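Local coordinates for protein rubber oxygenase (Streptomyces sp., PDB 5O1L) that cleaves the double bonds of poly(cis-1,4-isoprene) in natural and synthetic rubber by adding oxygen, using one non-covalently bound b-type heme, at residues L171-G176 against L387-E392; F122-G127 against G176-Y181; F237-M242 against E255-V260. All coordinates share one frame; numbering follows the deposited sequence.

Interaction 1. Residues L171-G176 against L387-E392; sequences LGYDIG and LLFLSE. With HEM (protoporphyrin IX containing Fe), chain C.
With CG set anti to its carbonyl carbon (chi1 -78°), Y173 swings its ring out from the loop toward helix 373-393, where F389 and L390 receive it. The nearest approach is F389 CB over one face of the tyrosine ring, 3.5 Å from Y173 CZ. Beyond that methylene the phenyl ring turns on, so that its edge faces the tyrosine ring in an offset edge-to-face pair, centroids 5.7 Å apart and planes at 62°. Y173 CE1 lies near the plane of the phenylalanine ring, 3.8 Å from F389 CD2. Nearer the root of the ring, L390 CD2 touches Y173 CD2 at 4.0 Å, the two side chains crossing at about a right angle. The phenol oxygen passes F389 CB and makes a weak hydrogen bond to the backbone O of G131, while F389 also takes R170 as a cation-pi partner. An alanine in place of Y173 would probably strip away the face on which F389 CB rests and the edge-to-face partner of the F389 ring, leaving a gap between the loop and helix 373-393. Two residues earlier, L171 turns the other way and lays CD2 3.5 Å from the heme meso carbon CHB; I175 CD1 comes within 4.1 Å of the heme methyl CMB. The loop following helix 161-169 thus bridges an aromatic contact with helix 373-393 and the wall of the heme pocket.

Interaction 2. Residues F122-G127 against G176-Y181; sequences FSKTKG and GDLDAY. With BU3 ((R,R)-2,3-butanediol), chain F.
The backbone O of G176 accepts a hydrogen bond from O6 of a bound (R,R)-2,3-butanediol at 2.6 Å, and beside it stands the methylene of S123, whose CB is 3.7 Å from the same G176 O. The second hydroxyl of the diol, O5, donates to the backbone O of S123 at 2.9 Å, so the small molecule spans the two segments through a carbonyl of each. It probably came from the crystallisation liquor. Space is close around it: G127 CA lies 3.2 Å from the diol O5. S123 CB also meets the diol. In the conformer described, OG, anti to the carbonyl carbon (chi1 -72°), turns back to bond to the backbone O of G119 within helix 113-125, and CB makes the nearest approach to G176.

The other half of the contact is apolar. K124 bends at chi2 (82°), and its aliphatic stem runs obliquely across L178: CE reaches L178 CD2 at 3.9 Å and CB approaches L178 CD1 at 4.0 Å. The two leucine methyls thus touch different levels of the lysine chain, and L178 also rests on Q121 one turn back along the helix. L178 is presented by a type I beta turn from D177 to A180. Within the turn D177 OD2 accepts from the backbone N of D179 at 3.0 Å, the donor coming from above the carboxylate plane, 55° out of it. Serine and lysine of the last helical turn before K126 thereby pack on a loop carrying an Asx turn, where the loop between helices 161-169 and 187-204 meets the end of helix 113-125.

Interaction 3. Residues F237-M242 against E255-V260; sequences FVMRKM and EAYLHV
Two consecutive helices of the all-alpha catalytic domain, 224-244 and 251-267, pack here through one aromatic side chain, Y257, which reaches from the second helix to V238 and M239 of the first. The nearest CA atoms, those of M239 and Y257, are 8.5 Å apart, and side chains bridge the distance. Y257 extends with CG anti to its backbone N (chi1 -179°), which carries the phenol all the way to V238. There the hydroxyl sits against the isopropyl group, Y257 OH lying 3.5 Å from V238 CG1, and the two side chains cross at about a right angle. M239 approaches nearer the root of the ring. Its chain is bent at both chi2 and chi3 and slides past the tyrosine in the opposite direction, bringing the terminal methyl CE to 3.5 Å from Y257 CD2; the same methyl is 3.9 Å from Y257 CB. W279 of helix 279-289 also touches both M239 and Y257, and W261 meets the tyrosine ring from within helix 251-267. The buried hydroxyl finds its polar partner on helix 127-142, hydrogen-bonding to the OH of Y134, a residue that V238 also touches. Between the two segments the cohesion is therefore dispersive, methyl groups against ring and hydroxyl oxygen, while the hydrogen bond that satisfies the phenol ties in a third helix.

Overall arrangement
Interaction 3 is wholly buried and joins two helices, whereas interactions 1 and 2 are partly buried and each set one helix against the same loop, with G176 common to both. Their chemistry follows their place: aromatic pairing beside the heme pocket in interaction 1, carbonyls spanned by a diol and a lysine stem on leucine nearer the surface in interaction 2, and van der Waals contact of methyl groups with a phenol in interaction 3, whose hydroxyl bonds to a third helix. The three adjoin one another. I175 O meets V260 CG1 at 3.5 Å, linking 1 to 3, and F122 CZ lies 3.6 Å from M242 CE, so helix 113-125 packs on both the loop and helix 224-244.

Interaction 1. Residues L171-G176 against L387-E392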
loop_
_atom_site.group_PDB
_atom_site.type_symbol
_atom_site.label_atom_id
_atom_site.label_comp_id
_atom_site.label_asym_id
_atom_site.label_seq_id
_atom_site.Cartn_x
_atom_site.Cartn_y
_atom_site.Cartn_z
ATOM N N LEU A 171 -4.436 0.658 2.183
ATOM C CA LEU A 171 -3.246 -0.138 2.049
ATOM C C LEU A 171 -2.214 0.538 2.938
ATOM O O LEU A 171 -2.061 1.831 3.018
ATOM C CB LEU A 171 -2.719 -0.296 0.629
ATOM C CG LEU A 171 -3.618 -0.911 -0.407
ATOM C CD1 LEU A 171 -2.863 -0.935 -1.717
ATOM C CD2 LEU A 171 -4.098 -2.269 0.042
ATOM N N GLY A 172 -1.480 -0.321 3.576
ATOM C CA GLY A 172 -0.520 0.023 4.580
ATOM C C GLY A 172 -1.003 -0.360 5.946
ATOM O O GLY A 172 -0.226 -0.705 6.799
ATOM N N TYR A 173 -2.305 -0.252 6.218
ATOM C CA TYR A 173 -2.776 -0.562 7.555
ATOM C C TYR A 173 -2.615 -1.980 7.986
ATOM O O TYR A 173 -2.247 -2.225 9.110
ATOM C CB TYR A 173 -4.268 -0.119 7.706
ATOM C CG TYR A 173 -4.524 1.341 7.921
ATOM C CD1 TYR A 173 -4.314 2.266 6.956
ATOM C CD2 TYR A 173 -4.989 1.776 9.138
ATOM C CE1 TYR A 173 -4.561 3.625 7.139
ATOM C CE2 TYR A 173 -5.183 3.124 9.367
ATOM C CZ TYR A 173 -5.003 4.014 8.378
ATOM O OH TYR A 173 -5.231 5.395 8.557
ATOM N N ASP A 174 -2.876 -2.923 7.103
ATOM C CA ASP A 174 -2.713 -4.329 7.474
ATOM C C ASP A 174 -1.211 -4.675 7.619
ATOM O O ASP A 174 -0.842 -5.367 8.575
ATOM C CB ASP A 174 -3.414 -5.252 6.545
ATOM C CG ASP A 174 -4.957 -5.202 6.741
ATOM O OD1 ASP A 174 -5.453 -4.756 7.834
ATOM O OD2 ASP A 174 -5.635 -5.498 5.772
ATOM N N ILE A 175 -0.402 -4.163 6.687
ATOM C CA ILE A 175 1.019 -4.429 6.811
ATOM C C ILE A 175 1.596 -3.882 8.100
ATOM O O ILE A 175 2.470 -4.476 8.705
ATOM C CB ILE A 175 1.711 -3.877 5.530
ATOM C CG1 ILE A 175 1.421 -4.789 4.330
ATOM C CG2 ILE A 175 3.218 -3.701 5.734
ATOM C CD1 ILE A 175 1.556 -4.151 2.961
ATOM N N GLY A 176 1.111 -2.715 8.506
ATOM C CA GLY A 176 1.543 -2.058 9.723
ATOM C C GLY A 176 0.826 -2.443 10.966
ATOM O O GLY A 176 0.960 -1.821 11.975
ATOM N N LEU A 387 -8.470 6.052 13.330
ATOM C CA LEU A 387 -9.235 5.086 14.099
ATOM C C LEU A 387 -10.321 4.475 13.275
ATOM O O LEU A 387 -10.562 3.244 13.360
ATOM C CB LEU A 387 -9.795 5.758 15.334
ATOM C CG LEU A 387 -8.824 6.168 16.391
ATOM C CD1 LEU A 387 -9.669 6.895 17.433
ATOM C CD2 LEU A 387 -8.037 5.005 17.038
ATOM N N LEU A 388 -10.970 5.259 12.435
ATOM C CA LEU A 388 -12.018 4.717 11.581
ATOM C C LEU A 388 -11.418 3.744 10.556
ATOM O O LEU A 388 -12.023 2.694 10.289
ATOM C CB LEU A 388 -12.845 5.787 10.926
ATOM C CG LEU A 388 -13.719 6.549 11.913
ATOM C CD1 LEU A 388 -14.260 7.851 11.324
ATOM C CD2 LEU A 388 -14.896 5.704 12.493
ATOM N N PHE A 389 -10.250 4.032 9.988
ATOM C CA PHE A 389 -9.611 3.105 9.047
ATOM C C PHE A 389 -9.080 1.891 9.747
ATOM O O PHE A 389 -9.099 0.830 9.135
ATOM C CB PHE A 389 -8.511 3.826 8.262
ATOM C CG PHE A 389 -8.973 4.449 6.986
ATOM C CD1 PHE A 389 -10.264 4.945 6.825
ATOM C CD2 PHE A 389 -8.074 4.579 5.924
ATOM C CE1 PHE A 389 -10.684 5.486 5.631
ATOM C CE2 PHE A 389 -8.493 5.158 4.725
ATOM C CZ PHE A 389 -9.802 5.613 4.586
ATOM N N LEU A 390 -8.655 1.971 11.007
ATOM C CA LEU A 390 -8.380 0.771 11.792
ATOM C C LEU A 390 -9.647 -0.062 12.018
ATOM O O LEU A 390 -9.618 -1.276 11.820
ATOM C CB LEU A 390 -7.759 1.095 13.153
ATOM C CG LEU A 390 -6.327 1.576 13.224
ATOM C CD1 LEU A 390 -6.013 2.088 14.632
ATOM C CD2 LEU A 390 -5.405 0.417 12.892
ATOM N N SER A 391 -10.740 0.570 12.455
ATOM C CA SER A 391 -12.009 -0.140 12.693
ATOM C C SER A 391 -12.545 -0.873 11.474
ATOM O O SER A 391 -12.917 -2.025 11.584
ATOM C CB SER A 391 -13.109 0.830 13.165
ATOM O OG SER A 391 -12.920 1.197 14.512
ATOM N N GLU A 392 -12.587 -0.202 10.324
ATOM C CA GLU A 392 -13.258 -0.706 9.132
ATOM C C GLU A 392 -12.641 -1.948 8.500
ATOM O O GLU A 392 -13.352 -2.893 8.193
ATOM C CB GLU A 392 -13.403 0.406 8.075
ATOM C CG GLU A 392 -14.145 0.030 6.779
ATOM C CD GLU A 392 -15.374 -0.875 6.972
ATOM O OE1 GLU A 392 -16.178 -0.639 7.896
ATOM O OE2 GLU A 392 -15.542 -1.844 6.196
HETATM C CHA HEM C . -6.517 -6.125 -4.816
HETATM C CHB HEM C . -2.948 -4.851 -1.956
HETATM C CHC HEM C . -0.348 -3.577 -5.769
HETATM C CHD HEM C . -4.286 -3.898 -8.448
HETATM C C1A HEM C . -5.708 -5.921 -3.756
HETATM C C2A HEM C . -6.115 -6.276 -2.416
HETATM C C3A HEM C . -5.125 -5.877 -1.606
HETATM C C4A HEM C . -4.104 -5.343 -2.385
HETATM C CMA HEM C . -5.155 -6.018 -0.103
HETATM C CAA HEM C . -7.432 -6.950 -1.961
HETATM C CBA HEM C . -8.536 -5.887 -1.809
HETATM C CGA HEM C . -9.637 -6.432 -0.974
HETATM O O1A HEM C . -10.393 -7.187 -1.597
HETATM O O2A HEM C . -9.710 -6.123 0.279
HETATM C C1B HEM C . -1.898 -4.422 -2.761
HETATM C C2B HEM C . -0.647 -4.007 -2.226
HETATM C C3B HEM C . 0.122 -3.666 -3.248
HETATM C C4B HEM C . -0.666 -3.832 -4.459
HETATM C CMB HEM C . -0.237 -3.976 -0.768
HETATM C CAB HEM C . 1.495 -3.254 -3.403
HETATM C CBB HEM C . 2.464 -3.081 -2.366
HETATM C C1C HEM C . -1.198 -3.552 -6.864
HETATM C C2C HEM C . -0.810 -2.964 -8.134
HETATM C C3C HEM C . -1.939 -3.094 -8.874
HETATM C C4C HEM C . -2.963 -3.661 -8.013
HETATM C CMC HEM C . 0.555 -2.478 -8.525
HETATM C CAC HEM C . -2.149 -2.659 -10.263
HETATM C CBC HEM C . -1.238 -2.202 -11.211
HETATM C C1D HEM C . -5.232 -4.523 -7.678
HETATM C C2D HEM C . -6.566 -4.913 -8.175
HETATM C C3D HEM C . -7.200 -5.529 -7.184
HETATM C C4D HEM C . -6.254 -5.571 -6.067
HETATM C CMD HEM C . -7.048 -4.547 -9.528
HETATM C CAD HEM C . -8.644 -6.089 -7.199
HETATM C CBD HEM C . -9.575 -4.940 -6.830
HETATM C CGD HEM C . -11.021 -5.443 -6.912
HETATM O O1D HEM C . -11.685 -5.427 -5.851
HETATM O O2D HEM C . -11.555 -5.862 -7.975
HETATM N NA HEM C . -4.462 -5.381 -3.727
HETATM N NB HEM C . -1.846 -4.264 -4.090
HETATM N NC HEM C . -2.504 -3.946 -6.773
HETATM N ND HEM C . -5.062 -5.014 -6.425
HETATM FE FE HEM C . -3.466 -4.677 -5.276
#

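Interaction 2. Residues F122-G127 against G176-Y181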
loop_
_atom_site.group_PDB
_atom_site.type_symbol
_atom_site.label_atom_id
_atom_site.label_comp_id
_atom_site.label_asym_id
_atom_site.label_seq_id
_atom_site.Cartn_x
_atom_site.Cartn_y
_atom_site.Cartn_z
ATOM N N PHE A 122 6.701 0.426 16.346
ATOM C CA PHE A 122 6.947 1.766 15.851
ATOM C C PHE A 122 5.733 2.326 15.149
ATOM O O PHE A 122 5.345 3.486 15.336
ATOM C CB PHE A 122 8.150 1.689 14.842
ATOM C CG PHE A 122 8.386 2.903 14.028
ATOM C CD1 PHE A 122 8.868 4.089 14.591
ATOM C CD2 PHE A 122 8.007 2.908 12.692
ATOM C CE1 PHE A 122 9.089 5.165 13.786
ATOM C CE2 PHE A 122 8.185 4.048 11.908
ATOM C CZ PHE A 122 8.757 5.182 12.474
ATOM N N SER A 123 5.110 1.525 14.299
ATOM C CA SER A 123 3.929 1.917 13.542
ATOM C C SER A 123 2.798 2.327 14.469
ATOM O O SER A 123 2.081 3.278 14.194
ATOM C CB SER A 123 3.543 0.791 12.589
ATOM O OG SER A 123 4.470 0.687 11.503
ATOM N N LYS A 124 2.632 1.608 15.545
ATOM C CA LYS A 124 1.636 1.966 16.562
ATOM C C LYS A 124 1.996 3.237 17.269
ATOM O O LYS A 124 1.179 4.145 17.365
ATOM C CB LYS A 124 1.512 0.804 17.537
ATOM C CG LYS A 124 0.556 1.056 18.716
ATOM C CD LYS A 124 -0.918 0.828 18.355
ATOM C CE LYS A 124 -1.663 0.628 19.689
ATOM N NZ LYS A 124 -3.116 0.892 19.636
ATOM N N THR A 125 3.244 3.391 17.720
ATOM C CA THR A 125 3.674 4.611 18.414
ATOM C C THR A 125 3.456 5.832 17.593
ATOM O O THR A 125 3.070 6.875 18.068
ATOM C CB THR A 125 5.148 4.476 18.776
ATOM O OG1 THR A 125 5.292 3.307 19.626
ATOM C CG2 THR A 125 5.691 5.656 19.496
ATOM N N LYS A 126 3.729 5.712 16.300
ATOM C CA LYS A 126 3.620 6.824 15.357
ATOM C C LYS A 126 2.339 6.744 14.555
ATOM O O LYS A 126 2.221 7.318 13.455
ATOM C CB LYS A 126 4.840 6.872 14.421
ATOM C CG LYS A 126 6.167 6.864 15.132
ATOM C CD LYS A 126 6.372 7.870 16.177
ATOM C CE LYS A 126 7.806 7.822 16.646
ATOM N NZ LYS A 126 7.960 8.702 17.801
ATOM N N GLY A 127 1.318 6.100 15.097
ATOM C CA GLY A 127 0.126 5.724 14.335
ATOM C C GLY A 127 -0.666 6.828 13.719
ATOM O O GLY A 127 -1.176 6.659 12.620
ATOM N N GLY A 176 1.111 -2.715 8.506
ATOM C CA GLY A 176 1.543 -2.058 9.723
ATOM C C GLY A 176 0.826 -2.443 10.966
ATOM O O GLY A 176 0.960 -1.821 11.975
ATOM N N ASP A 177 0.059 -3.511 10.902
ATOM C CA ASP A 177 -0.702 -3.958 12.046
ATOM C C ASP A 177 0.196 -4.358 13.189
ATOM O O ASP A 177 1.269 -4.954 13.035
ATOM C CB ASP A 177 -1.607 -5.147 11.661
ATOM C CG ASP A 177 -2.531 -5.563 12.766
ATOM O OD1 ASP A 177 -3.525 -4.853 13.078
ATOM O OD2 ASP A 177 -2.276 -6.602 13.375
ATOM N N LEU A 178 -0.260 -4.087 14.413
ATOM C CA LEU A 178 0.489 -4.385 15.591
ATOM C C LEU A 178 0.841 -5.846 15.819
ATOM O O LEU A 178 1.848 -6.177 16.419
ATOM C CB LEU A 178 -0.262 -3.829 16.827
ATOM C CG LEU A 178 0.473 -3.794 18.090
ATOM C CD1 LEU A 178 1.875 -3.181 18.087
ATOM C CD2 LEU A 178 -0.479 -3.095 19.136
ATOM N N ASP A 179 0.014 -6.744 15.262
ATOM C CA ASP A 179 0.217 -8.160 15.402
ATOM C C ASP A 179 0.568 -8.875 14.110
ATOM O O ASP A 179 0.420 -10.102 13.978
ATOM C CB ASP A 179 -1.107 -8.782 15.923
ATOM C CG ASP A 179 -1.673 -8.077 17.151
ATOM O OD1 ASP A 179 -1.054 -8.331 18.160
ATOM O OD2 ASP A 179 -2.534 -7.246 17.008
ATOM N N ALA A 180 0.946 -8.085 13.094
ATOM C CA ALA A 180 0.946 -8.546 11.698
ATOM C C ALA A 180 1.467 -9.948 11.509
ATOM O O ALA A 180 0.764 -10.778 10.864
ATOM C CB ALA A 180 1.728 -7.575 10.834
ATOM N N TYR A 181 2.646 -10.264 11.994
ATOM C CA TYR A 181 3.292 -11.514 11.749
ATOM C C TYR A 181 3.361 -12.431 12.964
ATOM O O TYR A 181 4.033 -13.464 12.921
ATOM C CB TYR A 181 4.702 -11.314 11.095
ATOM C CG TYR A 181 4.592 -10.731 9.702
ATOM C CD1 TYR A 181 4.199 -11.523 8.671
ATOM C CD2 TYR A 181 4.793 -9.392 9.439
ATOM C CE1 TYR A 181 4.020 -11.066 7.354
ATOM C CE2 TYR A 181 4.659 -8.916 8.096
ATOM C CZ TYR A 181 4.252 -9.783 7.084
ATOM O OH TYR A 181 4.135 -9.286 5.806
HETATM O O6 BU3 F . 0.259 0.712 12.233
HETATM C C3 BU3 F . -0.960 1.311 11.837
HETATM C C4 BU3 F . -0.901 1.224 10.326
HETATM C C2 BU3 F . -0.972 2.725 12.375
HETATM O O5 BU3 F . -0.704 2.685 13.773
HETATM C C1 BU3 F . -2.306 3.440 12.161
#

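Interaction 3. Residues F237-M242 against E255-V260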
loop_
_atom_site.group_PDB
_atom_site.type_symbol
_atom_site.label_atom_id
_atom_site.label_comp_id
_atom_site.label_asym_id
_atom_site.label_seq_id
_atom_site.Cartn_x
_atom_site.Cartn_y
_atom_site.Cartn_z
ATOM N N PHE A 237 7.641 6.524 0.700
ATOM C CA PHE A 237 6.970 7.808 0.901
ATOM C C PHE A 237 6.691 8.101 2.355
ATOM O O PHE A 237 7.005 9.195 2.861
ATOM C CB PHE A 237 5.610 7.774 0.131
ATOM C CG PHE A 237 4.689 8.932 0.460
ATOM C CD1 PHE A 237 4.949 10.137 0.002
ATOM C CD2 PHE A 237 3.574 8.692 1.226
ATOM C CE1 PHE A 237 4.022 11.231 0.284
ATOM C CE2 PHE A 237 2.690 9.715 1.547
ATOM C CZ PHE A 237 2.938 10.955 1.050
ATOM N N VAL A 238 6.140 7.159 3.090
ATOM C CA VAL A 238 5.805 7.412 4.488
ATOM C C VAL A 238 7.016 7.708 5.277
ATOM O O VAL A 238 6.991 8.639 6.119
ATOM C CB VAL A 238 4.997 6.233 5.070
ATOM C CG1 VAL A 238 4.832 6.320 6.574
ATOM C CG2 VAL A 238 3.695 6.200 4.430
ATOM N N MET A 239 8.102 6.949 5.111
ATOM C CA MET A 239 9.341 7.234 5.872
ATOM C C MET A 239 9.838 8.612 5.531
ATOM O O MET A 239 10.269 9.361 6.457
ATOM C CB MET A 239 10.392 6.150 5.638
ATOM C CG MET A 239 11.639 6.357 6.432
ATOM S SD MET A 239 11.355 6.442 8.233
ATOM C CE MET A 239 10.715 4.796 8.575
ATOM N N ARG A 240 9.863 8.974 4.256
ATOM C CA ARG A 240 10.333 10.306 3.881
ATOM C C ARG A 240 9.529 11.381 4.556
ATOM O O ARG A 240 10.101 12.368 5.116
ATOM C CB ARG A 240 10.349 10.523 2.390
ATOM C CG ARG A 240 10.756 11.923 1.948
ATOM C CD ARG A 240 10.791 12.045 0.417
ATOM N NE ARG A 240 9.501 11.863 -0.291
ATOM C CZ ARG A 240 8.537 12.759 -0.470
ATOM N NH1 ARG A 240 8.583 13.996 0.023
ATOM N NH2 ARG A 240 7.464 12.397 -1.147
ATOM N N LYS A 241 8.245 11.271 4.526
ATOM C CA LYS A 241 7.403 12.325 5.117
ATOM C C LYS A 241 7.532 12.357 6.623
ATOM O O LYS A 241 7.612 13.492 7.210
ATOM C CB LYS A 241 5.962 12.111 4.745
ATOM C CG LYS A 241 5.633 12.303 3.308
ATOM C CD LYS A 241 6.110 13.609 2.687
ATOM C CE LYS A 241 5.569 14.834 3.429
ATOM N NZ LYS A 241 5.961 16.062 2.676
ATOM N N MET A 242 7.623 11.236 7.316
ATOM C CA MET A 242 7.750 11.264 8.770
ATOM C C MET A 242 9.022 12.012 9.129
ATOM O O MET A 242 9.041 12.849 10.077
ATOM C CB MET A 242 7.745 9.878 9.390
ATOM C CG MET A 242 6.335 9.361 9.357
ATOM S SD MET A 242 6.156 7.910 10.408
ATOM C CE MET A 242 7.307 6.973 9.715
ATOM N N GLU A 255 15.013 1.038 10.380
ATOM C CA GLU A 255 15.399 -0.266 9.816
ATOM C C GLU A 255 14.326 -1.314 10.037
ATOM O O GLU A 255 14.097 -2.158 9.170
ATOM C CB GLU A 255 16.699 -0.732 10.387
ATOM C CG GLU A 255 17.837 0.111 9.900
ATOM C CD GLU A 255 18.052 0.159 8.451
ATOM O OE1 GLU A 255 18.035 -0.965 7.841
ATOM O OE2 GLU A 255 18.324 1.274 7.931
ATOM N N ALA A 256 13.658 -1.276 11.179
ATOM C CA ALA A 256 12.609 -2.250 11.460
ATOM C C ALA A 256 11.400 -2.011 10.592
ATOM O O ALA A 256 10.792 -2.967 10.092
ATOM C CB ALA A 256 12.229 -2.154 12.916
ATOM N N TYR A 257 11.047 -0.746 10.378
ATOM C CA TYR A 257 9.968 -0.404 9.453
ATOM C C TYR A 257 10.279 -0.881 8.039
ATOM O O TYR A 257 9.423 -1.502 7.359
ATOM C CB TYR A 257 9.684 1.118 9.486
ATOM C CG TYR A 257 8.586 1.604 8.591
ATOM C CD1 TYR A 257 7.307 1.521 8.991
ATOM C CD2 TYR A 257 8.824 2.127 7.355
ATOM C CE1 TYR A 257 6.293 1.998 8.175
ATOM C CE2 TYR A 257 7.825 2.610 6.536
ATOM C CZ TYR A 257 6.556 2.507 6.959
ATOM O OH TYR A 257 5.517 2.940 6.097
ATOM N N LEU A 258 11.473 -0.646 7.527
ATOM C CA LEU A 258 11.867 -1.188 6.249
ATOM C C LEU A 258 11.714 -2.703 6.203
ATOM O O LEU A 258 11.188 -3.245 5.237
ATOM C CB LEU A 258 13.313 -0.818 5.935
ATOM C CG LEU A 258 13.881 -1.400 4.630
ATOM C CD1 LEU A 258 13.137 -0.936 3.405
ATOM C CD2 LEU A 258 15.332 -0.940 4.545
ATOM N N HIS A 259 12.149 -3.362 7.242
ATOM C CA HIS A 259 12.071 -4.836 7.313
ATOM C C HIS A 259 10.658 -5.325 7.206
ATOM O O HIS A 259 10.379 -6.290 6.483
ATOM C CB HIS A 259 12.785 -5.348 8.540
ATOM C CG HIS A 259 13.009 -6.820 8.540
ATOM N ND1 HIS A 259 13.835 -7.414 7.603
ATOM C CD2 HIS A 259 12.513 -7.818 9.286
ATOM C CE1 HIS A 259 13.815 -8.744 7.813
ATOM N NE2 HIS A 259 13.074 -9.002 8.835
ATOM N N VAL A 260 9.740 -4.697 7.928
ATOM C CA VAL A 260 8.311 -5.064 7.759
ATOM C C VAL A 260 7.902 -4.979 6.317
ATOM O O VAL A 260 7.211 -5.892 5.802
ATOM C CB VAL A 260 7.431 -4.188 8.652
ATOM C CG1 VAL A 260 5.957 -4.372 8.341
ATOM C CG2 VAL A 260 7.673 -4.377 10.109
#